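Uncharacterized protein (Archaeoglobus fulgidus, PDB 3LOT) is probably a zinc-dependent 3-keto-5-aminohexanoate cleavage enzyme of the beta-keto acid cleavage family, built on a TIM-barrel fold. Local coordinates at residues 39-43 with 44-48; 102-106 with 107-111; 278-281 with 282-286; 293-297 with 298-302. One frame throughout, in Å; residues are numbered along the deposited sequence. Where two conformers were deposited one is given.

Interaction 1. Residues 39-43 with 44-48; sequences VKAAE and AGAGM
Ala-44, Ala-46 and Ala-41 carry this turn, where the last coil of helix 31-43 is closed and the chain swings toward strand 48-54. The backbone of Ala-44 still bonds as part of the helix: its N donates to Lys-40 O at 3.1 Å, with a weak, more bent second bond to Ala-41 O. Its methyl lies against the carbonyl oxygens of that turn, CB standing 3.4 Å from Ala-41 O. Ala-46 also converges on that oxygen, Ala-46 N donating to Ala-41 O at 3.1 Å in a fairly straight bond (160° at the hydrogen). The methyl of Ala-46 touches the same oxygen, CB lying 3.3 Å from Ala-41 O. One carbonyl oxygen is therefore met by a strong donor, a weak one and two methyl groups.

The bond from Ala-46 N, spanning six residues, together with the one from Gly-45 N to Ala-42 O, makes a Schellman motif. Gly-45 supplies its reversal, with phi at 119°; a CB at these backbone angles would be jammed against the carbonyl oxygen of Ala-44. Gly-45 N approaches Ala-42 O from well above the carbonyl plane, 64° out of it. That oxygen also faces water 1, 2.8 Å away, which lies between Ala-42 O and Ala-46 O. Beside the water, Ala-42 CA points its hydrogen almost straight at Ala-46 O, 3.3 Å off. The methyls of Ala-41 and Ala-46 approach each other, CB to CB 4.3 Å, and both rest on Cys-12 of strand 7-13.

Interaction 2. Residues 102-106 with 107-111; sequences KVVPA and LKPEI
Val-103 and Leu-107 meet at the C-terminal end of the short helix 103-107, in the helix-to-strand turn that leads into strand 111-115 of the TIM barrel. Their side chains cross obliquely, Val-103 CG2 lying 4.0 Å from Leu-107 CD2. Val-103 makes this possible by placing CG1 between its backbone N and carbonyl carbon (chi1 74°), which turns CG2 toward the leucine. The other leucine branch leans back over Ala-106, CD1 lying 3.9 Å from Ala-106 CB, and Phe-68 of helix 65-78 packs on both Val-103 and Leu-107.

Helical bonding runs on through Leu-107 N to Val-103 O and Lys-108 N to Val-104 O, the latter 2.7 Å. Lys-108 then leaves the helix with positive phi (42°), and its chain folds back alongside the last turn. A bend at chi4 (51°) brings NZ to Pro-105 O, in the carbonyl plane and on a lone pair, 3.0 Å away; Asn-167 OD1 is a second partner of NZ. A leucine in its place is likely to leave Pro-105 O and Asn-167 OD1 without this shared donor. Beyond the turn, Pro-109 sets its ring against the helix end, CD lying 3.6 Å from Val-104 O.

Interaction 3. Residues 278-281 with 282-286; sequences EQVE and KMVRI
The guanidinium of Arg-285 lies flat along the helix surface, one face turned to Glu-281 O, which stands 3.6 Å above its plane and off toward the rim. Lys-282 CA underlies the rim of the same face. Two waters sit at the edge, in plane. Water 2 accepts from Arg-285 NH2 at 3.0 Å and donates to Glu-278 O at 2.6 Å; water 3 accepts from Arg-285 NH1 at 2.9 Å and donates to Glu-281 OE1. Glu-281 and Arg-285 are thus joined through water: their charged atoms OE1 and NH1 are 4.9 Å apart, too far for direct contact. A bend at chi3 (-63°) folds the arginine back over the turn it came from, while the glutamate chain runs extended. The NE of Arg-285 forms a salt bridge with Glu-289 of the second subunit, whose other oxygen takes Lys-282 NZ; the NE bond and the two waters would help fix the rotation of the guanidinium.

Val-280 and Val-284 lie side by side one turn apart, pointing the same way. Both carry CG1 anti to the backbone N, which sets Val-280 CG1 against Val-284 CG2 at 4.1 Å. Regular i to i+4 bonds from the amides of residues 282 to 285 hold the turns together, that of Val-284 to Val-280 O measuring 2.9 Å.

Helix 276-289 presents Val-280 and Met-283 to Val-259 of strand 256-259. On its flank Gln-279 and Lys-282 touch Met-244 of helix 243-252, and Gln-279 NE2 bonds to Ser-264 O and Tyr-266 O in the loop after the strand.

Interaction 4. Residues 293-297 with 298-302; sequences RPATP and DEVRE
A capping box formed by Thr-296 and Glu-299 starts helix 297-304. Thr-296 is the N-cap: its OG1 accepts from Glu-299 N at 3.1 Å, an approach made possible by placing OG1 between the backbone N and the carbonyl carbon (chi1 66°). In return, Thr-296 N donates to Glu-299 OE1 at 2.8 Å, nearly straight (169° at the hydrogen) and on the anti side of OE1, though tilted out of the carboxylate plane. The glutamate chain, extended beyond CG, runs back past the threonine to reach this amide.

Arg-293 grips the same carboxylate end-on. NH1 meets the syn lone pair of Glu-299 OE1 at 2.8 Å, while NH2 reaches OE2, also at 2.8 Å, from above the carboxylate plane; the two flat groups are turned 36° apart. OE1 is thus held by two donors. Replacing Glu-299 by an alanine would probably leave the amide of Thr-296 and the guanidinium of Arg-293 without their shared acceptor and set the arginine free to turn.

On the buried side Ala-295 CB packs on Val-300 CG2 at 3.8 Å, both against Ile-9 of strand 7-13. One turn on, Arg-301 NH1 forms a salt bridge with Asp-298 OD1 at 3.0 Å, and NH2 bonds to Asp-80 O. Reciprocal bonds between an N-cap residue and the one three places later define the capping box, which here begins helix 297-304 just two residues after strand 293-294.

Interactions 1, 3 and 4 gather on one flank of the barrel. Ala-44 O of interaction 1 lies 3.4 Å from Val-280 CG1 of interaction 3, and Gly-45 O lies 3.5 Å from Pro-294 CB of interaction 4; Pro-294 CG in turn lies 3.9 Å from Val-284 CG1 of interaction 3. Interaction 2 lies farther off, its nearest atoms about 16 Å from interaction 3, but it reaches interaction 4 through a salt bridge from Glu-110 OE1 to Arg-301 NH2, 2.9 Å, and Ile-111 packs on one conformer of selenomethionine Met-48 of interaction 1. None contributes a zinc ligand. The side chain of Val-103 is about 11 Å from the zinc ion, and interaction 1 leads into strand 48-54, which carries the zinc ligands His-50 and His-52.

Interaction 1. Residues 39-43 with 44-48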
loop_
_atom_site.group_PDB
_atom_site.type_symbol
_atom_site.label_atom_id
_atom_site.label_comp_id
_atom_site.label_asym_id
_atom_site.label_seq_id
_atom_site.Cartn_x
_atom_site.Cartn_y
_atom_site.Cartn_z
ATOM N N VAL D 39 22.594 -31.771 6.746
ATOM C CA VAL D 39 24.030 -31.534 7.031
ATOM C C VAL D 39 24.661 -30.856 5.802
ATOM O O VAL D 39 25.400 -29.850 5.907
ATOM C CB VAL D 39 24.748 -32.826 7.475
ATOM C CG1 VAL D 39 26.238 -32.569 7.699
ATOM C CG2 VAL D 39 24.099 -33.370 8.763
ATOM N N LYS D 40 24.328 -31.350 4.617
ATOM C CA LYS D 40 24.765 -30.671 3.400
ATOM C C LYS D 40 24.237 -29.232 3.303
ATOM O O LYS D 40 24.957 -28.354 2.873
ATOM C CB LYS D 40 24.374 -31.470 2.165
ATOM C CG LYS D 40 25.208 -32.778 2.067
ATOM C CD LYS D 40 24.782 -33.703 0.943
ATOM C CE LYS D 40 25.201 -35.162 1.263
ATOM N NZ LYS D 40 24.901 -36.108 0.157
ATOM N N ALA D 41 22.992 -28.996 3.696
ATOM C CA ALA D 41 22.425 -27.656 3.620
ATOM C C ALA D 41 23.140 -26.667 4.564
ATOM O O ALA D 41 23.473 -25.517 4.182
ATOM C CB ALA D 41 20.910 -27.715 3.921
ATOM N N ALA D 42 23.423 -27.157 5.773
ATOM C CA ALA D 42 24.209 -26.431 6.757
ATOM C C ALA D 42 25.554 -26.026 6.235
ATOM O O ALA D 42 25.966 -24.899 6.398
ATOM C CB ALA D 42 24.381 -27.272 8.025
ATOM N N GLU D 43 26.245 -26.964 5.606
ATOM C CA GLU D 43 27.556 -26.725 5.079
ATOM C C GLU D 43 27.519 -25.756 3.912
ATOM O O GLU D 43 28.499 -25.075 3.666
ATOM C CB GLU D 43 28.197 -28.045 4.667
ATOM C CG GLU D 43 28.618 -28.889 5.912
ATOM C CD GLU D 43 29.302 -30.226 5.515
ATOM O OE1 GLU D 43 29.560 -30.393 4.289
ATOM O OE2 GLU D 43 29.565 -31.082 6.419
ATOM N N ALA D 44 26.377 -25.654 3.242
ATOM C CA ALA D 44 26.166 -24.674 2.165
ATOM C C ALA D 44 25.811 -23.257 2.675
ATOM O O ALA D 44 25.668 -22.330 1.892
ATOM C CB ALA D 44 25.075 -25.184 1.196
ATOM N N GLY D 45 25.638 -23.073 3.977
ATOM C CA GLY D 45 25.341 -21.752 4.523
ATOM C C GLY D 45 24.022 -21.618 5.268
ATOM O O GLY D 45 23.731 -20.565 5.795
ATOM N N ALA D 46 23.217 -22.682 5.315
ATOM C CA ALA D 46 21.975 -22.673 6.098
ATOM C C ALA D 46 22.292 -22.761 7.562
ATOM O O ALA D 46 22.725 -23.812 8.085
ATOM C CB ALA D 46 21.033 -23.821 5.717
ATOM N N GLY D 47 22.042 -21.663 8.247
ATOM C CA GLY D 47 22.276 -21.614 9.665
ATOM C C GLY D 47 21.205 -22.364 10.438
ATOM O O GLY D 47 21.421 -22.696 11.625
HETATM N N MSE D 48 20.062 -22.581 9.776
HETATM C CA MSE D 48 18.924 -23.325 10.325
HETATM C C MSE D 48 18.352 -24.299 9.281
HETATM O O MSE D 48 18.249 -23.977 8.092
HETATM C CB MSE D 48 17.824 -22.362 10.798
HETATM C CG MSE D 48 16.755 -23.018 11.708
HETATM SE SE MSE D 48 15.719 -21.798 12.870
HETATM C CE MSE D 48 15.319 -20.299 11.664
HETATM O O HOH W 1 25.333 -23.582 8.735
#

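Interaction 2. Residues 102-106 with 107-111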
loop_
_atom_site.group_PDB
_atom_site.type_symbol
_atom_site.label_atom_id
_atom_site.label_comp_id
_atom_site.label_asym_id
_atom_site.label_seq_id
_atom_site.Cartn_x
_atom_site.Cartn_y
_atom_site.Cartn_z
ATOM N N LYS D 102 3.474 -33.047 20.110
ATOM C CA LYS D 102 4.188 -33.988 21.027
ATOM C C LYS D 102 5.699 -34.048 20.834
ATOM O O LYS D 102 6.445 -34.425 21.739
ATOM C CB LYS D 102 3.640 -35.397 20.867
ATOM C CG LYS D 102 2.237 -35.520 21.343
ATOM C CD LYS D 102 1.749 -36.949 21.280
ATOM C CE LYS D 102 0.600 -37.203 22.303
ATOM N NZ LYS D 102 -0.336 -38.226 21.707
ATOM N N VAL D 103 6.143 -33.695 19.641
ATOM C CA VAL D 103 7.551 -33.616 19.349
ATOM C C VAL D 103 8.248 -32.611 20.267
ATOM O O VAL D 103 9.417 -32.803 20.563
ATOM C CB VAL D 103 7.798 -33.290 17.830
ATOM C CG1 VAL D 103 7.496 -31.829 17.492
ATOM C CG2 VAL D 103 9.201 -33.640 17.445
ATOM N N VAL D 104 7.529 -31.587 20.759
ATOM C CA VAL D 104 8.161 -30.501 21.540
ATOM C C VAL D 104 8.564 -30.978 22.951
ATOM O O VAL D 104 9.715 -30.804 23.336
ATOM C CB VAL D 104 7.365 -29.175 21.475
ATOM C CG1 VAL D 104 7.943 -28.118 22.396
ATOM C CG2 VAL D 104 7.345 -28.641 20.001
ATOM N N PRO D 105 7.671 -31.657 23.676
ATOM C CA PRO D 105 8.082 -32.207 24.962
ATOM C C PRO D 105 9.003 -33.432 24.854
ATOM O O PRO D 105 9.867 -33.640 25.721
ATOM C CB PRO D 105 6.747 -32.577 25.623
ATOM C CG PRO D 105 5.782 -32.647 24.493
ATOM C CD PRO D 105 6.210 -31.564 23.600
ATOM N N ALA D 106 8.846 -34.212 23.794
ATOM C CA ALA D 106 9.745 -35.344 23.546
ATOM C C ALA D 106 11.183 -34.896 23.254
ATOM O O ALA D 106 12.152 -35.414 23.846
ATOM C CB ALA D 106 9.202 -36.225 22.441
ATOM N N LEU D 107 11.335 -33.950 22.327
ATOM C CA LEU D 107 12.663 -33.532 21.859
ATOM C C LEU D 107 13.190 -32.239 22.482
ATOM O O LEU D 107 14.392 -31.999 22.437
ATOM C CB LEU D 107 12.720 -33.417 20.318
ATOM C CG LEU D 107 12.957 -34.701 19.496
ATOM C CD1 LEU D 107 11.890 -35.675 19.726
ATOM C CD2 LEU D 107 13.084 -34.379 18.029
ATOM N N LYS D 108 12.320 -31.413 23.040
ATOM C CA LYS D 108 12.707 -30.079 23.543
ATOM C C LYS D 108 13.666 -29.347 22.614
ATOM O O LYS D 108 14.785 -29.024 22.985
ATOM C CB LYS D 108 13.292 -30.209 24.957
ATOM C CG LYS D 108 12.385 -30.895 25.935
ATOM C CD LYS D 108 13.077 -31.077 27.266
ATOM C CE LYS D 108 12.134 -31.249 28.408
ATOM N NZ LYS D 108 11.114 -32.296 28.145
ATOM N N PRO D 109 13.243 -29.109 21.360
ATOM C CA PRO D 109 14.117 -28.454 20.422
ATOM C C PRO D 109 14.283 -26.976 20.751
ATOM O O PRO D 109 13.502 -26.404 21.523
ATOM C CB PRO D 109 13.373 -28.599 19.066
ATOM C CG PRO D 109 11.921 -28.688 19.453
ATOM C CD PRO D 109 11.905 -29.380 20.798
ATOM N N GLU D 110 15.296 -26.373 20.149
ATOM C CA GLU D 110 15.564 -24.952 20.315
ATOM C C GLU D 110 14.468 -24.081 19.719
ATOM O O GLU D 110 14.194 -23.001 20.232
ATOM C CB GLU D 110 16.892 -24.565 19.661
ATOM C CG GLU D 110 18.178 -25.191 20.288
ATOM C CD GLU D 110 19.438 -24.578 19.710
ATOM O OE1 GLU D 110 19.906 -25.065 18.654
ATOM O OE2 GLU D 110 19.959 -23.594 20.276
ATOM N N ILE D 111 13.910 -24.513 18.596
ATOM C CA ILE D 111 12.891 -23.745 17.891
ATOM C C ILE D 111 12.006 -24.778 17.168
ATOM O O ILE D 111 12.474 -25.875 16.782
ATOM C CB ILE D 111 13.580 -22.699 16.951
ATOM C CG1 ILE D 111 12.562 -21.823 16.207
ATOM C CG2 ILE D 111 14.573 -23.393 15.939
ATOM C CD1 ILE D 111 13.139 -20.538 15.753
#

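Interaction 3. Residues 278-281 with 282-286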
loop_
_atom_site.group_PDB
_atom_site.type_symbol
_atom_site.label_atom_id
_atom_site.label_comp_id
_atom_site.label_asym_id
_atom_site.label_seq_id
_atom_site.Cartn_x
_atom_site.Cartn_y
_atom_site.Cartn_z
ATOM N N GLU D 278 21.796 -27.210 -3.367
ATOM C CA GLU D 278 21.810 -26.394 -4.568
ATOM C C GLU D 278 21.047 -25.055 -4.456
ATOM O O GLU D 278 21.482 -24.027 -4.966
ATOM C CB GLU D 278 21.247 -27.208 -5.742
ATOM C CG GLU D 278 21.632 -26.687 -7.064
ATOM C CD GLU D 278 20.899 -27.385 -8.229
ATOM O OE1 GLU D 278 19.967 -28.179 -8.002
ATOM O OE2 GLU D 278 21.261 -27.110 -9.384
ATOM N N GLN D 279 19.888 -25.102 -3.813
ATOM C CA GLN D 279 19.075 -23.919 -3.556
ATOM C C GLN D 279 19.725 -23.040 -2.485
ATOM O O GLN D 279 19.716 -21.814 -2.588
ATOM C CB GLN D 279 17.678 -24.349 -3.093
ATOM C CG GLN D 279 16.800 -24.938 -4.189
ATOM C CD GLN D 279 15.466 -25.482 -3.655
ATOM O OE1 GLN D 279 15.253 -25.545 -2.443
ATOM N NE2 GLN D 279 14.568 -25.845 -4.557
ATOM N N VAL D 280 20.271 -23.653 -1.443
ATOM C CA VAL D 280 21.004 -22.877 -0.432
ATOM C C VAL D 280 22.191 -22.124 -1.046
ATOM O O VAL D 280 22.354 -20.947 -0.798
ATOM C CB VAL D 280 21.472 -23.735 0.744
ATOM C CG1 VAL D 280 22.357 -22.903 1.699
ATOM C CG2 VAL D 280 20.275 -24.331 1.450
ATOM N N GLU D 281 23.003 -22.801 -1.873
ATOM C CA GLU D 281 24.139 -22.151 -2.544
ATOM C C GLU D 281 23.700 -20.960 -3.383
ATOM O O GLU D 281 24.347 -19.926 -3.357
ATOM C CB GLU D 281 24.905 -23.137 -3.419
ATOM C CG GLU D 281 25.520 -24.218 -2.595
ATOM C CD GLU D 281 25.996 -25.456 -3.373
ATOM O OE1 GLU D 281 25.700 -25.640 -4.575
ATOM O OE2 GLU D 281 26.718 -26.249 -2.738
ATOM N N LYS D 282 22.604 -21.123 -4.112
ATOM C CA LYS D 282 22.028 -20.024 -4.931
ATOM C C LYS D 282 21.609 -18.812 -4.096
ATOM O O LYS D 282 21.945 -17.660 -4.421
ATOM C CB LYS D 282 20.833 -20.534 -5.718
ATOM C CG LYS D 282 20.166 -19.496 -6.629
ATOM C CD LYS D 282 19.191 -20.217 -7.548
ATOM C CE LYS D 282 18.711 -19.351 -8.672
ATOM N NZ LYS D 282 19.805 -19.186 -9.641
HETATM N N MSE D 283 20.902 -19.072 -3.004
HETATM C CA MSE D 283 20.374 -17.987 -2.217
HETATM C C MSE D 283 21.549 -17.285 -1.538
HETATM O O MSE D 283 21.546 -16.060 -1.441
HETATM C CB MSE D 283 19.348 -18.486 -1.200
HETATM C CG MSE D 283 18.646 -17.365 -0.425
HETATM SE SE MSE D 283 17.558 -16.229 -1.634
HETATM C CE MSE D 283 18.267 -14.710 -1.036
ATOM N N VAL D 284 22.572 -18.043 -1.128
ATOM C CA VAL D 284 23.804 -17.462 -0.526
ATOM C C VAL D 284 24.563 -16.586 -1.516
ATOM O O VAL D 284 25.023 -15.498 -1.156
ATOM C CB VAL D 284 24.724 -18.527 0.120
ATOM C CG1 VAL D 284 26.091 -17.928 0.553
ATOM C CG2 VAL D 284 24.006 -19.186 1.365
ATOM N N ARG D 285 24.630 -17.008 -2.780
ATOM C CA ARG D 285 25.201 -16.151 -3.808
ATOM C C ARG D 285 24.458 -14.818 -3.906
ATOM O O ARG D 285 25.099 -13.771 -4.010
ATOM C CB ARG D 285 25.212 -16.863 -5.157
ATOM C CG ARG D 285 26.294 -17.945 -5.252
ATOM C CD ARG D 285 26.539 -18.346 -6.690
ATOM N NE ARG D 285 25.359 -18.939 -7.309
ATOM C CZ ARG D 285 25.016 -20.232 -7.249
ATOM N NH1 ARG D 285 25.740 -21.121 -6.588
ATOM N NH2 ARG D 285 23.919 -20.644 -7.855
ATOM N N ILE D 286 23.122 -14.848 -3.858
ATOM C CA ILE D 286 22.334 -13.621 -3.998
ATOM C C ILE D 286 22.525 -12.754 -2.744
ATOM O O ILE D 286 22.750 -11.552 -2.827
ATOM C CB ILE D 286 20.821 -13.983 -4.199
ATOM C CG1 ILE D 286 20.628 -14.695 -5.559
ATOM C CG2 ILE D 286 19.926 -12.741 -4.074
ATOM C CD1 ILE D 286 19.214 -15.347 -5.686
HETATM O O HOH W 2 23.056 -23.406 -6.991
HETATM O O HOH W 3 25.705 -24.028 -6.526
#

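Interaction 4. Residues 293-297 with 298-302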
loop_
_atom_site.group_PDB
_atom_site.type_symbol
_atom_site.label_atom_id
_atom_site.label_comp_id
_atom_site.label_asym_id
_atom_site.label_seq_id
_atom_site.Cartn_x
_atom_site.Cartn_y
_atom_site.Cartn_z
ATOM N N ARG D 293 25.732 -11.482 4.286
ATOM C CA ARG D 293 26.275 -12.841 4.402
ATOM C C ARG D 293 25.345 -13.715 5.214
ATOM O O ARG D 293 24.550 -13.197 6.014
ATOM C CB ARG D 293 27.673 -12.813 5.025
ATOM C CG ARG D 293 27.702 -12.349 6.461
ATOM C CD ARG D 293 29.099 -12.559 7.090
ATOM N NE ARG D 293 29.077 -12.093 8.460
ATOM C CZ ARG D 293 28.669 -12.809 9.502
ATOM N NH1 ARG D 293 28.221 -14.055 9.365
ATOM N NH2 ARG D 293 28.685 -12.252 10.701
ATOM N N PRO D 294 25.410 -15.026 4.999
ATOM C CA PRO D 294 24.594 -15.955 5.783
ATOM C C PRO D 294 25.043 -16.006 7.255
ATOM O O PRO D 294 26.255 -15.879 7.523
ATOM C CB PRO D 294 24.802 -17.320 5.087
ATOM C CG PRO D 294 26.101 -17.204 4.360
ATOM C CD PRO D 294 26.202 -15.713 3.961
ATOM N N ALA D 295 24.076 -16.126 8.174
ATOM C CA ALA D 295 24.363 -16.305 9.579
ATOM C C ALA D 295 24.873 -17.721 9.798
ATOM O O ALA D 295 24.340 -18.684 9.262
ATOM C CB ALA D 295 23.112 -16.056 10.459
ATOM N N THR D 296 25.886 -17.835 10.627
ATOM C CA THR D 296 26.313 -19.125 11.160
ATOM C C THR D 296 25.271 -19.682 12.149
ATOM O O THR D 296 24.408 -18.949 12.614
ATOM C CB THR D 296 27.638 -18.994 11.914
ATOM O OG1 THR D 296 27.437 -18.204 13.069
ATOM C CG2 THR D 296 28.763 -18.380 11.063
ATOM N N PRO D 297 25.332 -20.995 12.470
ATOM C CA PRO D 297 24.339 -21.470 13.431
ATOM C C PRO D 297 24.404 -20.729 14.763
ATOM O O PRO D 297 23.355 -20.353 15.322
ATOM C CB PRO D 297 24.678 -22.953 13.550
ATOM C CG PRO D 297 25.120 -23.277 12.124
ATOM C CD PRO D 297 25.986 -22.124 11.774
ATOM N N ASP D 298 25.604 -20.440 15.249
ATOM C CA ASP D 298 25.679 -19.754 16.542
ATOM C C ASP D 298 25.149 -18.311 16.479
ATOM O O ASP D 298 24.555 -17.809 17.452
ATOM C CB ASP D 298 27.070 -19.834 17.138
ATOM C CG ASP D 298 27.352 -21.219 17.769
ATOM O OD1 ASP D 298 26.384 -22.024 18.084
ATOM O OD2 ASP D 298 28.568 -21.510 17.936
ATOM N N GLU D 299 25.317 -17.676 15.318
ATOM C CA GLU D 299 24.727 -16.365 15.047
ATOM C C GLU D 299 23.197 -16.427 15.043
ATOM O O GLU D 299 22.536 -15.577 15.611
ATOM C CB GLU D 299 25.274 -15.816 13.717
ATOM C CG GLU D 299 26.693 -15.332 13.874
ATOM C CD GLU D 299 27.406 -14.961 12.570
ATOM O OE1 GLU D 299 26.975 -15.355 11.476
ATOM O OE2 GLU D 299 28.443 -14.261 12.642
ATOM N N VAL D 300 22.645 -17.479 14.443
ATOM C CA VAL D 300 21.229 -17.703 14.473
ATOM C C VAL D 300 20.753 -17.776 15.947
ATOM O O VAL D 300 19.756 -17.142 16.359
ATOM C CB VAL D 300 20.832 -18.995 13.697
ATOM C CG1 VAL D 300 19.364 -19.406 14.075
ATOM C CG2 VAL D 300 21.005 -18.782 12.143
ATOM N N ARG D 301 21.460 -18.558 16.753
ATOM C CA ARG D 301 21.109 -18.685 18.158
ATOM C C ARG D 301 21.106 -17.317 18.879
ATOM O O ARG D 301 20.215 -17.041 19.696
ATOM C CB ARG D 301 22.065 -19.670 18.841
ATOM C CG ARG D 301 21.811 -21.108 18.439
ATOM C CD ARG D 301 22.735 -22.132 19.169
ATOM N NE ARG D 301 22.333 -23.442 18.668
ATOM C CZ ARG D 301 22.895 -24.079 17.648
ATOM N NH1 ARG D 301 24.006 -23.647 17.088
ATOM N NH2 ARG D 301 22.388 -25.230 17.260
ATOM N N GLU D 302 22.079 -16.466 18.581
ATOM C CA GLU D 302 22.190 -15.170 19.272
ATOM C C GLU D 302 21.119 -14.233 18.732
ATOM O O GLU D 302 20.524 -13.461 19.491
ATOM C CB GLU D 302 23.606 -14.588 19.114
ATOM C CG GLU D 302 23.883 -13.292 19.904
ATOM C CD GLU D 302 23.324 -12.025 19.233
ATOM O OE1 GLU D 302 23.170 -12.024 17.986
ATOM O OE2 GLU D 302 23.010 -11.036 19.949
#